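D-threo-3-hydroxyaspartate dehydratase (Delftia, PDB 3WQC) catalyses the pyridoxal-phosphate-dependent deamination of D-threo-3-hydroxyaspartate to oxaloacetate and ammonia, and also acts on L-threo- and L-erythro-3-hydroxyaspartate and D-serine. Local coordinates at residues B[179-184]-B[223-228]. Sequence-based numbering, arbitrary orientation.
With PLP (pyridoxal-5'-phosphate), chain J.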
ATOM      1  N   VAL B 179      24.342 -19.483   7.373  1.00 10.01           N
ATOM      2  CA  VAL B 179      23.192 -19.851   6.550  1.00 11.40           C
ATOM      3  C   VAL B 179      21.949 -19.277   7.205  1.00 10.01           C
ATOM      4  O   VAL B 179      21.890 -19.085   8.444  1.00 11.39           O
ATOM      5  CB  VAL B 179      22.989 -21.392   6.406  1.00 10.94           C
ATOM      6  CG1 VAL B 179      24.081 -21.919   5.465  1.00 11.53           C
ATOM      7  CG2 VAL B 179      23.073 -22.141   7.766  1.00 12.63           C
ATOM      8  N   LEU B 180      20.905 -18.999   6.402  1.00  9.58           N
ATOM      9  CA  LEU B 180      19.666 -18.541   6.986  1.00  9.63           C
ATOM     10  C   LEU B 180      18.505 -19.168   6.210  1.00  9.65           C
ATOM     11  O   LEU B 180      18.656 -19.478   4.995  1.00 11.75           O
ATOM     12  CB  LEU B 180      19.511 -16.990   6.985  1.00 11.28           C
ATOM     13  CG  LEU B 180      19.217 -16.321   5.627  1.00 10.78           C
ATOM     14  CD1 LEU B 180      18.675 -14.883   5.873  1.00 15.12           C
ATOM     15  CD2 LEU B 180      20.450 -16.248   4.686  1.00 11.56           C
ATOM     16  N   THR B 181      17.330 -19.250   6.855  1.00 10.93           N
ATOM     17  CA  THR B 181      16.153 -19.728   6.173  1.00 10.70           C
ATOM     18  C   THR B 181      14.963 -18.959   6.752  1.00 11.44           C
ATOM     19  O   THR B 181      15.047 -18.511   7.935  1.00 12.46           O
ATOM     20  CB  THR B 181      15.928 -21.272   6.339  1.00 11.94           C
ATOM     21  OG1 THR B 181      14.889 -21.632   5.400  1.00 13.09           O
ATOM     22  CG2 THR B 181      15.535 -21.636   7.733  1.00 13.53           C
ATOM     23  N   HIS B 182      13.889 -18.819   5.954  1.00 12.28           N
ATOM     24  CA  HIS B 182      12.652 -18.246   6.435  1.00 11.38           C
ATOM     25  C   HIS B 182      11.552 -19.137   6.061  1.00 12.20           C
ATOM     26  O   HIS B 182      11.235 -19.303   4.819  1.00 15.43           O
ATOM     27  CB  HIS B 182      12.494 -16.886   5.717  1.00 13.02           C
ATOM     28  CG  HIS B 182      11.160 -16.211   5.901  1.00 12.74           C
ATOM     29  ND1 HIS B 182      10.623 -15.808   7.147  1.00 14.99           N
ATOM     30  CD2 HIS B 182      10.201 -15.846   4.927  1.00 15.15           C
ATOM     31  CE1 HIS B 182       9.406 -15.163   6.881  1.00 16.47           C
ATOM     32  NE2 HIS B 182       9.149 -15.228   5.598  1.00 17.54           N
ATOM     33  N   ALA B 183      10.872 -19.761   7.059  1.00 14.58           N
ATOM     34  CA  ALA B 183       9.834 -20.738   6.689  1.00 16.34           C
ATOM     35  C   ALA B 183       8.489 -20.024   6.514  1.00 15.51           C
ATOM     36  O   ALA B 183       7.579 -20.145   7.358  1.00 17.83           O
ATOM     37  CB  ALA B 183       9.771 -21.899   7.679  1.00 21.74           C
ATOM     38  N   GLY B 184       8.357 -19.190   5.475  1.00 15.74           N
ATOM     39  CA  GLY B 184       7.158 -18.335   5.244  1.00 14.83           C
ATOM     40  C   GLY B 184       5.893 -19.116   4.961  1.00 15.64           C
ATOM     41  O   GLY B 184       4.794 -18.540   5.017  1.00 17.70           O
ATOM     42  N   VAL B 223      23.750 -19.776  12.215  1.00 12.98           N
ATOM     43  CA  VAL B 223      22.568 -20.516  11.695  1.00 12.22           C
ATOM     44  C   VAL B 223      21.413 -19.638  12.102  1.00 11.91           C
ATOM     45  O   VAL B 223      21.098 -19.530  13.305  1.00 13.79           O
ATOM     46  CB  VAL B 223      22.441 -21.938  12.200  1.00 12.25           C
ATOM     47  CG1 VAL B 223      21.169 -22.629  11.733  1.00 16.14           C
ATOM     48  CG2 VAL B 223      23.695 -22.702  11.801  1.00 14.99           C
ATOM     49  N   SER B 224      20.653 -19.056  11.150  1.00 12.26           N
ATOM     50  CA  SER B 224      19.581 -18.048  11.431  1.00 11.77           C
ATOM     51  C   SER B 224      18.309 -18.588  10.853  1.00 11.98           C
ATOM     52  O   SER B 224      18.223 -18.868   9.609  1.00 13.75           O
ATOM     53  CB  SER B 224      20.058 -16.767  10.752  1.00 12.56           C
ATOM     54  OG  SER B 224      19.082 -15.746  10.953  1.00 13.72           O
ATOM     55  N   VAL B 225      17.253 -18.678  11.662  1.00 11.90           N
ATOM     56  CA  VAL B 225      15.925 -19.132  11.166  1.00 12.48           C
ATOM     57  C   VAL B 225      14.884 -18.099  11.495  1.00 13.43           C
ATOM     58  O   VAL B 225      15.135 -17.257  12.363  1.00 15.37           O
ATOM     59  CB  VAL B 225      15.486 -20.520  11.771  1.00 13.77           C
ATOM     60  CG1 VAL B 225      16.614 -21.556  11.525  1.00 15.32           C
ATOM     61  CG2 VAL B 225      15.237 -20.390  13.297  1.00 16.55           C
ATOM     62  N   GLY B 226      13.709 -18.216  10.898  1.00 14.93           N
ATOM     63  CA  GLY B 226      12.528 -17.613  11.562  1.00 18.32           C
ATOM     64  C   GLY B 226      11.467 -17.051  10.674  1.00 15.19           C
ATOM     65  O   GLY B 226      11.738 -16.508   9.625  1.00 17.54           O
ATOM     66  N   SER B 227      10.272 -17.101  11.231  1.00 16.63           N
ATOM     67  CA  SER B 227       9.109 -16.309  10.855  1.00 14.25           C
ATOM     68  C   SER B 227       8.455 -16.130  12.245  1.00 16.25           C
ATOM     69  O   SER B 227       8.760 -16.881  13.187  1.00 17.18           O
ATOM     70  CB  SER B 227       8.188 -17.062   9.886  1.00 16.06           C
ATOM     71  OG  SER B 227       7.644 -18.234  10.522  1.00 17.53           O
ATOM     72  N   THR B 228       7.521 -15.195  12.389  1.00 15.29           N
ATOM     73  CA  THR B 228       6.918 -14.990  13.708  1.00 15.46           C
ATOM     74  C   THR B 228       6.230 -16.306  14.149  1.00 16.15           C
ATOM     75  O   THR B 228       6.388 -16.702  15.299  1.00 17.67           O
ATOM     76  CB  THR B 228       5.975 -13.737  13.689  1.00 14.26           C
ATOM     77  OG1 THR B 228       6.828 -12.613  13.866  1.00 14.51           O
ATOM     78  CG2 THR B 228       5.001 -13.812  14.909  1.00 17.09           C
TER
HETATM   79  N1  PLP J 402      13.137 -13.381   7.689  1.00 12.46           N
HETATM   80  C2  PLP J 402      12.953 -12.974   6.417  1.00 11.46           C
HETATM   81  C2A PLP J 402      13.957 -13.324   5.342  1.00 13.68           C
HETATM   82  C3  PLP J 402      11.788 -12.184   6.102  1.00 12.81           C
HETATM   83  O3  PLP J 402      11.623 -11.764   4.857  1.00 15.43           O
HETATM   84  C4  PLP J 402      10.862 -11.891   7.166  1.00 13.72           C
HETATM   85  C4A PLP J 402       9.729 -11.077   6.872  1.00 21.05           C
HETATM   86  C5  PLP J 402      11.143 -12.364   8.482  1.00 12.50           C
HETATM   87  C6  PLP J 402      12.268 -13.177   8.683  1.00 12.80           C
HETATM   88  C5A PLP J 402      10.201 -12.089   9.628  1.00 16.46           C
HETATM   89  O4P PLP J 402       8.924 -12.845   9.397  1.00 15.07           O
HETATM   90  P   PLP J 402       7.651 -12.396  10.259  1.00 13.99           P
HETATM   91  O1P PLP J 402       8.177 -12.318  11.644  1.00 17.22           O
HETATM   92  O2P PLP J 402       6.703 -13.526  10.066  1.00 15.05           O
HETATM   93  O3P PLP J 402       7.188 -11.073   9.804  1.00 19.34           O
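Val179 and Leu180 pair in parallel with Val223 and Ser224, as neighbouring strands of a TIM-type barrel joined through helix 192-215: Ser224 N donates to Val179 O (3.0 Å) and Thr181 N to Ser224 O (2.9 Å), before a weak bond from Gly226 N to Thr181 O closes the series. Val179 and Val223 lie side by side, CG2 to CG2, on the face covered by helix 192-215, where beta-branched residues suit both the extended backbone and the apolar packing. On the other face the small Ser224 sets its CB against Leu180 CB, while its hydroxyl turns to Glu242 and Arg244. One residue further along, Thr181 sets its CG2 against Val225 CG1 (3.9 Å) and bonds through OG1 to Ile145 O. The imidazole of His182 swings across to Gly226 because chi1 (171°) sets CG opposite the backbone N, and ND1-H meets a lone pair of Gly226 O in the ring plane, nearly straight (2.8 Å, 171°). This edge-on bond fixes the ring's rotation, so that one face carries the pyridine of PLP, whose C3 sits 3.8 Å above the ring centre. Shortened to alanine, this position would probably leave Gly226 O without its imidazole partner and open a gap under one face of the pyridine. Gly226 suits its place because a side chain at its backbone angles would jam against the preceding carbonyl. Ser227, at the N-cap position, brings CB to His182 CE1 (3.8 Å), and Thr228 opens the helix by giving both N and OG1 to the PLP phosphate. Since Gly226 O accepts from ND1, that nitrogen carries a proton; the strand ends thus hold the pyridine against the face of the imidazole and the phosphate at a helix N-terminus, whose dipole is likely to favour the anion.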